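Local coordinates for protein similar to hydroxylamine oxidoreductase (Kuenenia stuttgartiensis, PDB 6H5L) that probably acts as a multiheme oxidoreductase, working as a reductase in a large heme-rich complex in which electrons are passed along a series of heme c groups, at residues G195-G198 and C199-H203; N339-K342 and R343-L347; E61-N65 and L66-I70. One frame throughout, in Å; residues are numbered along the deposited sequence.

Interaction 1. Residues G195-G198 and C199-H203. With HEC (heme c), chain F.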
loop_
_atom_site.group_PDB
_atom_site.type_symbol
_atom_site.label_atom_id
_atom_site.label_comp_id
_atom_site.label_asym_id
_atom_site.label_seq_id
_atom_site.Cartn_x
_atom_site.Cartn_y
_atom_site.Cartn_z
ATOM N N GLY A 195 13.652 -45.606 33.632
ATOM C CA GLY A 195 14.681 -45.474 32.618
ATOM C C GLY A 195 14.135 -45.578 31.211
ATOM O O GLY A 195 14.783 -45.124 30.262
ATOM N N GLN A 196 12.942 -46.157 31.060
ATOM C CA GLN A 196 12.236 -46.229 29.788
ATOM C C GLN A 196 11.282 -45.056 29.594
ATOM O O GLN A 196 10.247 -45.200 28.931
ATOM C CB GLN A 196 11.495 -47.563 29.694
ATOM C CG GLN A 196 12.399 -48.759 29.965
ATOM C CD GLN A 196 11.645 -50.067 30.054
ATOM O OE1 GLN A 196 12.024 -51.057 29.428
ATOM N NE2 GLN A 196 10.576 -50.084 30.841
ATOM N N HIS A 197 11.612 -43.899 30.180
ATOM C CA HIS A 197 10.767 -42.711 30.083
ATOM C C HIS A 197 10.520 -42.322 28.631
ATOM O O HIS A 197 9.381 -42.059 28.230
ATOM C CB HIS A 197 11.422 -41.558 30.848
ATOM C CG HIS A 197 10.790 -40.222 30.607
ATOM N ND1 HIS A 197 9.792 -39.714 31.411
ATOM C CD2 HIS A 197 11.028 -39.280 29.663
ATOM C CE1 HIS A 197 9.438 -38.522 30.968
ATOM N NE2 HIS A 197 10.170 -38.234 29.908
ATOM N N GLY A 198 11.585 -42.267 27.829
ATOM C CA GLY A 198 11.435 -41.925 26.428
ATOM C C GLY A 198 10.672 -42.954 25.624
ATOM O O GLY A 198 10.092 -42.612 24.589
ATOM N N CYS A 199 10.649 -44.208 26.083
ATOM C CA CYS A 199 9.958 -45.258 25.343
ATOM C C CYS A 199 8.450 -45.032 25.349
ATOM O O CYS A 199 7.807 -45.033 24.292
ATOM C CB CYS A 199 10.304 -46.628 25.930
ATOM S SG CYS A 199 12.078 -46.975 26.025
ATOM N N ASP A 200 7.865 -44.835 26.535
ATOM C CA ASP A 200 6.431 -44.573 26.620
ATOM C C ASP A 200 6.058 -43.266 25.935
ATOM O O ASP A 200 4.942 -43.130 25.421
ATOM C CB ASP A 200 5.986 -44.543 28.082
ATOM C CG ASP A 200 6.268 -45.842 28.806
ATOM O OD1 ASP A 200 7.083 -46.642 28.298
ATOM O OD2 ASP A 200 5.669 -46.071 29.878
ATOM N N MET A 201 6.976 -42.300 25.918
ATOM C CA MET A 201 6.708 -41.001 25.316
ATOM C C MET A 201 6.754 -41.052 23.794
ATOM O O MET A 201 5.999 -40.330 23.134
ATOM C CB MET A 201 7.719 -39.980 25.840
ATOM C CG MET A 201 7.353 -38.526 25.607
ATOM S SD MET A 201 8.427 -37.428 26.552
ATOM C CE MET A 201 7.934 -35.831 25.909
ATOM N N CYS A 202 7.610 -41.902 23.229
ATOM C CA CYS A 202 7.762 -42.000 21.784
ATOM C C CYS A 202 6.778 -42.972 21.155
ATOM O O CYS A 202 6.385 -42.779 19.999
ATOM C CB CYS A 202 9.192 -42.426 21.437
ATOM S SG CYS A 202 9.716 -42.084 19.740
ATOM N N HIS A 203 6.373 -44.015 21.884
ATOM C CA HIS A 203 5.356 -44.952 21.419
ATOM C C HIS A 203 3.949 -44.556 21.843
ATOM O O HIS A 203 3.066 -45.418 21.900
ATOM C CB HIS A 203 5.674 -46.366 21.910
ATOM C CG HIS A 203 6.829 -47.006 21.208
ATOM N ND1 HIS A 203 6.671 -48.039 20.303
ATOM C CD2 HIS A 203 8.156 -46.758 21.268
ATOM C CE1 HIS A 203 7.853 -48.406 19.843
ATOM N NE2 HIS A 203 8.769 -47.643 20.412
HETATM FE FE HEC F . 10.544 -48.218 19.717
HETATM C CHA HEC F . 10.579 -49.766 16.703
HETATM C CHB HEC F . 10.105 -51.080 21.354
HETATM C CHC HEC F . 11.709 -46.719 22.671
HETATM C CHD HEC F . 10.364 -45.148 18.299
HETATM N NA HEC F . 10.355 -50.085 19.125
HETATM C C1A HEC F . 10.427 -50.555 17.828
HETATM C C2A HEC F . 10.319 -52.004 17.889
HETATM C C3A HEC F . 10.186 -52.358 19.172
HETATM C C4A HEC F . 10.206 -51.157 19.981
HETATM C CMA HEC F . 10.037 -53.800 19.703
HETATM C CAA HEC F . 10.343 -52.991 16.699
HETATM C CBA HEC F . 9.195 -52.696 15.742
HETATM C CGA HEC F . 7.986 -53.491 16.154
HETATM O O1A HEC F . 6.909 -52.868 16.318
HETATM O O2A HEC F . 8.097 -54.733 16.331
HETATM N NB HEC F . 10.794 -48.770 21.702
HETATM C C1B HEC F . 10.676 -50.078 22.108
HETATM C C2B HEC F . 11.259 -50.207 23.428
HETATM C C3B HEC F . 11.711 -48.983 23.802
HETATM C C4B HEC F . 11.419 -48.068 22.710
HETATM C CMB HEC F . 11.281 -51.570 24.160
HETATM C CAB HEC F . 12.421 -48.477 25.092
HETATM C CBB HEC F . 12.268 -49.338 26.367
HETATM N NC HEC F . 10.926 -46.276 20.394
HETATM C C1C HEC F . 11.473 -45.882 21.601
HETATM C C2C HEC F . 11.849 -44.482 21.497
HETATM C C3C HEC F . 11.376 -44.022 20.325
HETATM C C4C HEC F . 10.851 -45.157 19.588
HETATM C CMC HEC F . 12.360 -43.628 22.682
HETATM C CAC HEC F . 11.451 -42.575 19.775
HETATM C CBC HEC F . 12.914 -42.112 19.609
HETATM N ND HEC F . 10.492 -47.557 17.780
HETATM C C1D HEC F . 10.388 -46.216 17.426
HETATM C C2D HEC F . 10.313 -46.123 15.985
HETATM C C3D HEC F . 10.378 -47.575 15.477
HETATM C C4D HEC F . 10.491 -48.390 16.666
HETATM C CMD HEC F . 10.185 -44.822 15.162
HETATM C CAD HEC F . 10.341 -48.090 14.020
HETATM C CBD HEC F . 11.384 -47.379 13.162
HETATM C CGD HEC F . 11.300 -47.908 11.757
HETATM O O1D HEC F . 10.605 -48.935 11.558
HETATM O O2D HEC F . 11.928 -47.312 10.844
HETATM O O HOH W 1 12.613 -48.209 19.305
#
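The CxxCH heme-attachment motif runs here from Cys199 to His203; just ahead of it, Gln196 is the N-cap of the short helix 197-202, and His197 and Gly198 open its first turn. Two thioether bonds fasten the porphyrin to this helix. Cys199 SG is joined to CAB of the heme at 1.8 Å, and Cys202 SG to CAC of the heme. The two sulfurs leave the helix differently: Cys199 SG lies anti to its carbonyl carbon (chi1 -55°), Cys202 SG opposite its backbone N (chi1 -161°), which lets residues three apart reach two neighbouring pyrroles. Right after the helix, His203 NE2 binds the iron at 2.0 Å, with porphyrin nitrogen NC near the plane of the imidazole at its edge. Its rotation is fixed from behind, since ND1 is hydrogen-bonded to Ser174 O. On the far side of the iron a water sits 2.1 Å from FE.

Cys202 N donates to Gly198 O (2.9 Å), a regular helical bond, whereas Gln196 O, before the first turn, receives only weak bonds from Cys199 N and Asp200 N. The long side chain of Gln196 suits its place beside the thioether: CB lies 3.8 Å from Cys199 SG, and OE1 reaches to 3.5 Å from CBB of the heme. Farther round, His197 and Met201 run side by side, Met201 SD standing 3.9 Å from His197 NE2 and oblique to the ring; Tyr362 of the second subunit also meets that imidazole. Asp200 turns to Tyr184 and Asn178, which satisfy OD1 in this buried place. One histidine ligand opposite a water is consistent with the substrate-binding type of heme found in the hydroxylamine oxidoreductase family, built on the classic CxxCH motif.

Interaction 2. Residues N339-K342 and R343-L347. With HEC (heme c), chain I.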
loop_
_atom_site.group_PDB
_atom_site.type_symbol
_atom_site.label_atom_id
_atom_site.label_comp_id
_atom_site.label_asym_id
_atom_site.label_seq_id
_atom_site.Cartn_x
_atom_site.Cartn_y
_atom_site.Cartn_z
ATOM N N ASN A 339 5.559 -56.446 -3.257
ATOM C CA ASN A 339 6.606 -55.455 -3.032
ATOM C C ASN A 339 7.067 -54.798 -4.326
ATOM O O ASN A 339 7.510 -53.644 -4.304
ATOM C CB ASN A 339 7.794 -56.090 -2.308
ATOM C CG ASN A 339 7.512 -56.340 -0.838
ATOM O OD1 ASN A 339 6.690 -55.655 -0.227
ATOM N ND2 ASN A 339 8.195 -57.322 -0.262
ATOM N N VAL A 340 6.981 -55.504 -5.455
ATOM C CA VAL A 340 7.246 -54.860 -6.738
ATOM C C VAL A 340 6.204 -53.782 -7.010
ATOM O O VAL A 340 6.528 -52.697 -7.508
ATOM C CB VAL A 340 7.301 -55.908 -7.866
ATOM C CG1 VAL A 340 7.325 -55.231 -9.227
ATOM C CG2 VAL A 340 8.523 -56.801 -7.702
ATOM N N ALA A 341 4.942 -54.050 -6.666
ATOM C CA ALA A 341 3.908 -53.031 -6.805
ATOM C C ALA A 341 4.149 -51.868 -5.851
ATOM O O ALA A 341 3.962 -50.704 -6.224
ATOM C CB ALA A 341 2.530 -53.645 -6.568
ATOM N N LYS A 342 4.557 -52.165 -4.613
ATOM C CA LYS A 342 4.914 -51.105 -3.674
ATOM C C LYS A 342 6.052 -50.250 -4.216
ATOM O O LYS A 342 6.021 -49.019 -4.108
ATOM C CB LYS A 342 5.301 -51.703 -2.322
ATOM C CG LYS A 342 4.145 -52.259 -1.508
ATOM C CD LYS A 342 4.647 -52.777 -0.167
ATOM C CE LYS A 342 3.534 -53.406 0.649
ATOM N NZ LYS A 342 4.058 -54.008 1.909
ATOM N N ARG A 343 7.070 -50.889 -4.798
ATOM C CA ARG A 343 8.173 -50.145 -5.395
ATOM C C ARG A 343 7.685 -49.267 -6.542
ATOM O O ARG A 343 8.171 -48.145 -6.725
ATOM C CB ARG A 343 9.256 -51.118 -5.870
ATOM C CG ARG A 343 10.378 -50.493 -6.689
ATOM C CD ARG A 343 11.085 -49.383 -5.931
ATOM N NE ARG A 343 11.512 -49.806 -4.602
ATOM C CZ ARG A 343 12.622 -50.494 -4.355
ATOM N NH1 ARG A 343 13.423 -50.845 -5.352
ATOM N NH2 ARG A 343 12.931 -50.836 -3.113
ATOM N N SER A 344 6.711 -49.756 -7.317
ATOM C CA SER A 344 6.155 -48.949 -8.398
ATOM C C SER A 344 5.408 -47.736 -7.863
ATOM O O SER A 344 5.437 -46.669 -8.488
ATOM C CB SER A 344 5.228 -49.795 -9.272
ATOM O OG SER A 344 4.035 -50.123 -8.581
ATOM N N TYR A 345 4.742 -47.875 -6.713
ATOM C CA TYR A 345 4.090 -46.723 -6.098
ATOM C C TYR A 345 5.117 -45.681 -5.674
ATOM O O TYR A 345 4.883 -44.476 -5.821
ATOM C CB TYR A 345 3.249 -47.162 -4.898
ATOM C CG TYR A 345 2.240 -48.254 -5.189
ATOM C CD1 TYR A 345 1.721 -48.433 -6.466
ATOM C CD2 TYR A 345 1.806 -49.104 -4.180
ATOM C CE1 TYR A 345 0.801 -49.432 -6.727
ATOM C CE2 TYR A 345 0.888 -50.104 -4.433
ATOM C CZ TYR A 345 0.388 -50.264 -5.708
ATOM O OH TYR A 345 -0.527 -51.258 -5.962
ATOM N N TRP A 346 6.258 -46.127 -5.140
ATOM C CA TRP A 346 7.348 -45.204 -4.838
ATOM C C TRP A 346 7.819 -44.489 -6.095
ATOM O O TRP A 346 8.059 -43.276 -6.077
ATOM C CB TRP A 346 8.515 -45.953 -4.193
ATOM C CG TRP A 346 8.301 -46.333 -2.761
ATOM C CD1 TRP A 346 8.070 -47.585 -2.270
ATOM C CD2 TRP A 346 8.310 -45.455 -1.628
ATOM N NE1 TRP A 346 7.931 -47.541 -0.905
ATOM C CE2 TRP A 346 8.075 -46.245 -0.486
ATOM C CE3 TRP A 346 8.492 -44.078 -1.470
ATOM C CZ2 TRP A 346 8.016 -45.704 0.796
ATOM C CZ3 TRP A 346 8.434 -43.543 -0.197
ATOM C CH2 TRP A 346 8.198 -44.356 0.919
ATOM N N LEU A 347 7.957 -45.227 -7.198
ATOM C CA LEU A 347 8.441 -44.632 -8.438
ATOM C C LEU A 347 7.467 -43.595 -8.981
ATOM O O LEU A 347 7.883 -42.659 -9.673
ATOM C CB LEU A 347 8.702 -45.725 -9.475
ATOM C CG LEU A 347 9.882 -46.645 -9.150
ATOM C CD1 LEU A 347 10.032 -47.742 -10.195
ATOM C CD2 LEU A 347 11.165 -45.837 -9.030
HETATM FE FE HEC I . 11.287 -42.019 4.450
HETATM C CHA HEC I . 11.941 -45.329 4.460
HETATM C CHB HEC I . 10.705 -42.086 7.853
HETATM C CHC HEC I . 10.927 -38.602 4.498
HETATM C CHD HEC I . 11.192 -41.943 0.995
HETATM N NA HEC I . 11.409 -43.420 5.914
HETATM C C1A HEC I . 11.513 -44.770 5.645
HETATM C C2A HEC I . 11.094 -45.483 6.832
HETATM C C3A HEC I . 10.753 -44.594 7.765
HETATM C C4A HEC I . 10.943 -43.275 7.207
HETATM C CMA HEC I . 10.246 -44.905 9.190
HETATM C CAA HEC I . 11.046 -47.010 6.986
HETATM C CBA HEC I . 9.695 -47.510 6.496
HETATM C CGA HEC I . 9.828 -47.951 5.063
HETATM O O1A HEC I . 9.193 -47.318 4.182
HETATM O O2A HEC I . 10.577 -48.926 4.802
HETATM N NB HEC I . 10.837 -40.610 5.901
HETATM C C1B HEC I . 10.748 -40.847 7.258
HETATM C C2B HEC I . 10.725 -39.573 7.941
HETATM C C3B HEC I . 10.777 -38.610 7.020
HETATM C C4B HEC I . 10.855 -39.242 5.716
HETATM C CMB HEC I . 10.603 -39.383 9.467
HETATM C CAB HEC I . 10.767 -37.089 7.288
HETATM C CBB HEC I . 12.031 -36.633 8.053
HETATM N NC HEC I . 11.041 -40.556 3.014
HETATM C C1C HEC I . 10.998 -39.197 3.257
HETATM C C2C HEC I . 11.222 -38.507 2.000
HETATM C C3C HEC I . 11.128 -39.419 1.027
HETATM C C4C HEC I . 11.123 -40.731 1.646
HETATM C CMC HEC I . 11.030 -36.988 1.804
HETATM C CAC HEC I . 11.197 -39.144 -0.494
HETATM C CBC HEC I . 12.611 -38.673 -0.894
HETATM N ND HEC I . 11.513 -43.426 2.946
HETATM C C1D HEC I . 11.482 -43.159 1.579
HETATM C C2D HEC I . 11.801 -44.377 0.866
HETATM C C3D HEC I . 12.038 -45.436 1.951
HETATM C C4D HEC I . 11.833 -44.754 3.210
HETATM C CMD HEC I . 11.890 -44.574 -0.663
HETATM C CAD HEC I . 12.400 -46.919 1.739
HETATM C CBD HEC I . 11.112 -47.666 1.401
HETATM C CGD HEC I . 11.387 -49.136 1.245
HETATM O O1D HEC I . 11.875 -49.545 0.159
HETATM O O2D HEC I . 11.109 -49.900 2.205
#
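Tyr345 folds its phenol ring back over the preceding turn of the alpha-helix 337-350, so that Ala341 O sits over the centre of the ring, 3.1 Å above its plane; the same carbonyl accepts Tyr345 N at 3.0 Å. Ala341 suits this spot because its small CB simply borders the ring, 4.1 Å from Tyr345 CZ.

The next residue, Trp346, turns its ring to quite different company, a heme c. The indole presents a face to the edge of pyrrole D, nearly parallel to the porphyrin, with Trp346 CZ3 3.4 Å from CHD of the heme and the methyl CMD above the rim of the ring. CG of Trp346 is set anti to the carbonyl carbon (chi1 -75°), which swings the indole out from the helix toward the heme, and NE1 is held by Lys299 O, so that the broad apolar plate is fixed in rotation. Were Trp346 replaced by an alanine, this stretch of the porphyrin edge would probably lose its flat cover and Lys299 O its indole donor.

Arg343 curls at its second and third torsions (58° and 51°), bringing the guanidinium edge toward heme propionate atom O1D, though its firm partner is Asp367, in a salt bridge. Lys342 stretches away, extended, to give NZ to Gly300 O. Beneath these side chains run backbone bonds from residue i+4 to i, among them Arg343 N to Asn339 O at 2.8 Å and Trp346 N to Lys342 O at 3.1 Å.

Interaction 3. Residues E61-N65 and L66-I70. With HEC (heme c), chain C.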
loop_
_atom_site.group_PDB
_atom_site.type_symbol
_atom_site.label_atom_id
_atom_site.label_comp_id
_atom_site.label_asym_id
_atom_site.label_seq_id
_atom_site.Cartn_x
_atom_site.Cartn_y
_atom_site.Cartn_z
ATOM N N GLU A 61 -6.467 -41.743 34.956
ATOM C CA GLU A 61 -7.205 -41.665 36.205
ATOM C C GLU A 61 -7.750 -40.256 36.377
ATOM O O GLU A 61 -7.150 -39.292 35.891
ATOM C CB GLU A 61 -6.319 -42.023 37.406
ATOM C CG GLU A 61 -5.830 -43.461 37.415
ATOM C CD GLU A 61 -4.915 -43.755 38.588
ATOM O OE1 GLU A 61 -4.666 -42.834 39.393
ATOM O OE2 GLU A 61 -4.442 -44.905 38.706
ATOM N N PRO A 62 -8.883 -40.106 37.063
ATOM C CA PRO A 62 -9.499 -38.780 37.190
ATOM C C PRO A 62 -8.660 -37.840 38.043
ATOM O O PRO A 62 -7.816 -38.255 38.839
ATOM C CB PRO A 62 -10.849 -39.076 37.860
ATOM C CG PRO A 62 -11.086 -40.536 37.643
ATOM C CD PRO A 62 -9.727 -41.163 37.643
ATOM N N MET A 63 -8.903 -36.544 37.849
ATOM C CA MET A 63 -8.269 -35.518 38.664
ATOM C C MET A 63 -8.638 -35.697 40.135
ATOM O O MET A 63 -9.646 -36.318 40.482
ATOM C CB MET A 63 -8.683 -34.127 38.189
ATOM C CG MET A 63 -7.968 -33.649 36.943
ATOM S SD MET A 63 -8.774 -32.187 36.272
ATOM C CE MET A 63 -9.024 -31.238 37.768
ATOM N N GLU A 64 -7.803 -35.138 41.012
ATOM C CA GLU A 64 -7.983 -35.307 42.446
ATOM C C GLU A 64 -7.992 -34.009 43.241
ATOM O O GLU A 64 -8.250 -34.058 44.448
ATOM C CB GLU A 64 -6.889 -36.223 43.017
ATOM C CG GLU A 64 -6.781 -37.570 42.318
ATOM C CD GLU A 64 -5.539 -38.342 42.722
ATOM O OE1 GLU A 64 -5.598 -39.589 42.759
ATOM O OE2 GLU A 64 -4.503 -37.702 43.005
ATOM N N ASN A 65 -7.721 -32.860 42.619
ATOM C CA ASN A 65 -7.577 -31.602 43.345
ATOM C C ASN A 65 -8.828 -30.733 43.269
ATOM O O ASN A 65 -9.419 -30.404 44.301
ATOM C CB ASN A 65 -6.355 -30.841 42.814
ATOM C CG ASN A 65 -5.047 -31.438 43.293
ATOM O OD1 ASN A 65 -4.884 -31.717 44.481
ATOM N ND2 ASN A 65 -4.113 -31.648 42.371
ATOM N N LEU A 66 -9.248 -30.358 42.064
ATOM C CA LEU A 66 -10.399 -29.482 41.866
ATOM C C LEU A 66 -11.486 -30.240 41.117
ATOM O O LEU A 66 -11.295 -30.629 39.959
ATOM C CB LEU A 66 -10.003 -28.214 41.106
ATOM C CG LEU A 66 -11.148 -27.285 40.703
ATOM C CD1 LEU A 66 -11.996 -26.893 41.905
ATOM C CD2 LEU A 66 -10.595 -26.056 40.013
ATOM N N ASP A 67 -12.618 -30.451 41.781
ATOM C CA ASP A 67 -13.724 -31.173 41.170
ATOM C C ASP A 67 -14.281 -30.394 39.985
ATOM O O ASP A 67 -14.615 -29.211 40.102
ATOM C CB ASP A 67 -14.823 -31.423 42.205
ATOM C CG ASP A 67 -15.793 -32.504 41.777
ATOM O OD1 ASP A 67 -15.471 -33.251 40.828
ATOM O OD2 ASP A 67 -16.878 -32.608 42.387
ATOM N N HIS A 68 -14.373 -31.061 38.839
ATOM C CA HIS A 68 -14.878 -30.466 37.609
ATOM C C HIS A 68 -16.321 -30.851 37.315
ATOM O O HIS A 68 -16.868 -30.410 36.299
ATOM C CB HIS A 68 -13.994 -30.876 36.426
ATOM C CG HIS A 68 -12.860 -29.937 36.157
ATOM N ND1 HIS A 68 -11.995 -29.507 37.141
ATOM C CD2 HIS A 68 -12.446 -29.349 35.010
ATOM C CE1 HIS A 68 -11.103 -28.688 36.612
ATOM N NE2 HIS A 68 -11.353 -28.576 35.319
ATOM N N SER A 69 -16.943 -31.663 38.173
ATOM C CA SER A 69 -18.240 -32.246 37.843
ATOM C C SER A 69 -19.321 -31.181 37.692
ATOM O O SER A 69 -20.160 -31.269 36.788
ATOM C CB SER A 69 -18.637 -33.274 38.904
ATOM O OG SER A 69 -18.505 -32.740 40.210
ATOM N N ILE A 70 -19.319 -30.168 38.563
ATOM C CA ILE A 70 -20.385 -29.168 38.529
ATOM C C ILE A 70 -20.356 -28.378 37.225
ATOM O O ILE A 70 -21.405 -27.962 36.717
ATOM C CB ILE A 70 -20.296 -28.244 39.760
ATOM C CG1 ILE A 70 -21.485 -27.279 39.780
ATOM C CG2 ILE A 70 -18.974 -27.487 39.783
ATOM C CD1 ILE A 70 -21.492 -26.333 40.949
HETATM FE FE HEC C . -10.147 -27.448 34.186
HETATM C CHA HEC C . -7.406 -29.349 34.927
HETATM C CHB HEC C . -10.678 -29.313 31.348
HETATM C CHC HEC C . -13.164 -25.920 33.758
HETATM C CHD HEC C . -9.195 -25.026 36.396
HETATM N NA HEC C . -9.233 -29.056 33.313
HETATM C C1A HEC C . -8.069 -29.655 33.758
HETATM C C2A HEC C . -7.678 -30.659 32.785
HETATM C C3A HEC C . -8.579 -30.645 31.796
HETATM C C4A HEC C . -9.576 -29.639 32.108
HETATM C CMA HEC C . -8.574 -31.540 30.537
HETATM C CAA HEC C . -6.429 -31.567 32.885
HETATM C CBA HEC C . -6.784 -32.963 33.389
HETATM C CGA HEC C . -5.504 -33.731 33.602
HETATM O O1A HEC C . -4.414 -33.107 33.540
HETATM O O2A HEC C . -5.570 -34.965 33.837
HETATM N NB HEC C . -11.617 -27.545 32.765
HETATM C C1B HEC C . -11.700 -28.484 31.755
HETATM C C2B HEC C . -13.045 -28.447 31.217
HETATM C C3B HEC C . -13.729 -27.503 31.878
HETATM C C4B HEC C . -12.845 -26.921 32.867
HETATM C CMB HEC C . -13.558 -29.333 30.059
HETATM C CAB HEC C . -15.202 -27.088 31.664
HETATM C CBB HEC C . -16.170 -28.216 32.084
HETATM N NC HEC C . -10.993 -25.733 34.892
HETATM C C1C HEC C . -12.309 -25.371 34.689
HETATM C C2C HEC C . -12.674 -24.401 35.701
HETATM C C3C HEC C . -11.548 -24.062 36.360
HETATM C C4C HEC C . -10.486 -24.950 35.910
HETATM C CMC HEC C . -14.027 -23.648 35.698
HETATM C CAC HEC C . -11.402 -23.000 37.481
HETATM C CBC HEC C . -12.324 -23.295 38.686
HETATM N ND HEC C . -8.521 -27.214 35.460
HETATM C C1D HEC C . -8.370 -26.135 36.328
HETATM C C2D HEC C . -7.202 -26.374 37.149
HETATM C C3D HEC C . -6.640 -27.728 36.693
HETATM C C4D HEC C . -7.526 -28.173 35.639
HETATM C CMD HEC C . -6.638 -25.459 38.255
HETATM C CAD HEC C . -5.395 -28.458 37.245
HETATM C CBD HEC C . -5.861 -29.652 38.073
HETATM C CGD HEC C . -4.693 -30.425 38.627
HETATM O O1D HEC C . -4.935 -31.466 39.290
HETATM O O2D HEC C . -3.527 -30.007 38.408
#
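With CG anti to the carbonyl carbon (chi1 -78°) and an extended second torsion, Met63 sets SD over a face of the His68 imidazole; the bend at chi3 (45°) then turns CE toward CE1. The sulfur stands 4.4 Å from the centroid of the His68 ring and 16° off its normal, a Met-aromatic contact, while Met63 CE comes within 3.5 Å of His68 CE1. Met63 SD also lies 3.4 Å from the heme meso carbon CHA, so the unbranched, flexible thioether fills the corner between ligand and porphyrin. His68 NE2 binds the iron at 2.0 Å. Its ND1 donates to Leu66 O at 3.1 Å, with the oxygen near the ring plane but the donor well above the carbonyl plane, and this bond sets the rotation of the imidazole.

The loop grips the heme rim as well. Asn65 ND2 donates to propionate atom O1D (3.2 Å), and the apolar Leu66 places CD2 3.5 Å from CBC of the heme. Next to the ligand, Asp67 caps the start of helix 69-73: OD2 takes Ser69 OG, and OD1 a weak bond from Ser69 N. Arg357 of the second subunit packs on Met63.

His84 supplies the other axial nitrogen, making a bis-histidine heme, which suits electron transfer rather than substrate binding; the ND1 bond to a backbone carbonyl would probably make His68 a stronger electron donor to the iron.

Overall arrangement
All three interactions are local and built round a heme c, but each treats it differently. Interaction 1 is fully buried, near the middle of the chain, and anchors its heme covalently while a water takes one axial site. Interactions 2 and 3 are only partly buried and lie on opposite sides of the chain's centre, their centres about 52 Å apart; both pack against the partner cytochrome protein. Regular helix carries interaction 2, where an aromatic face meets a porphyrin without metal ligation, whereas a loop carries interaction 3 and supplies an axial histidine. The second subunit reaches interactions 1 and 3, so subunit contacts border both iron-binding segments.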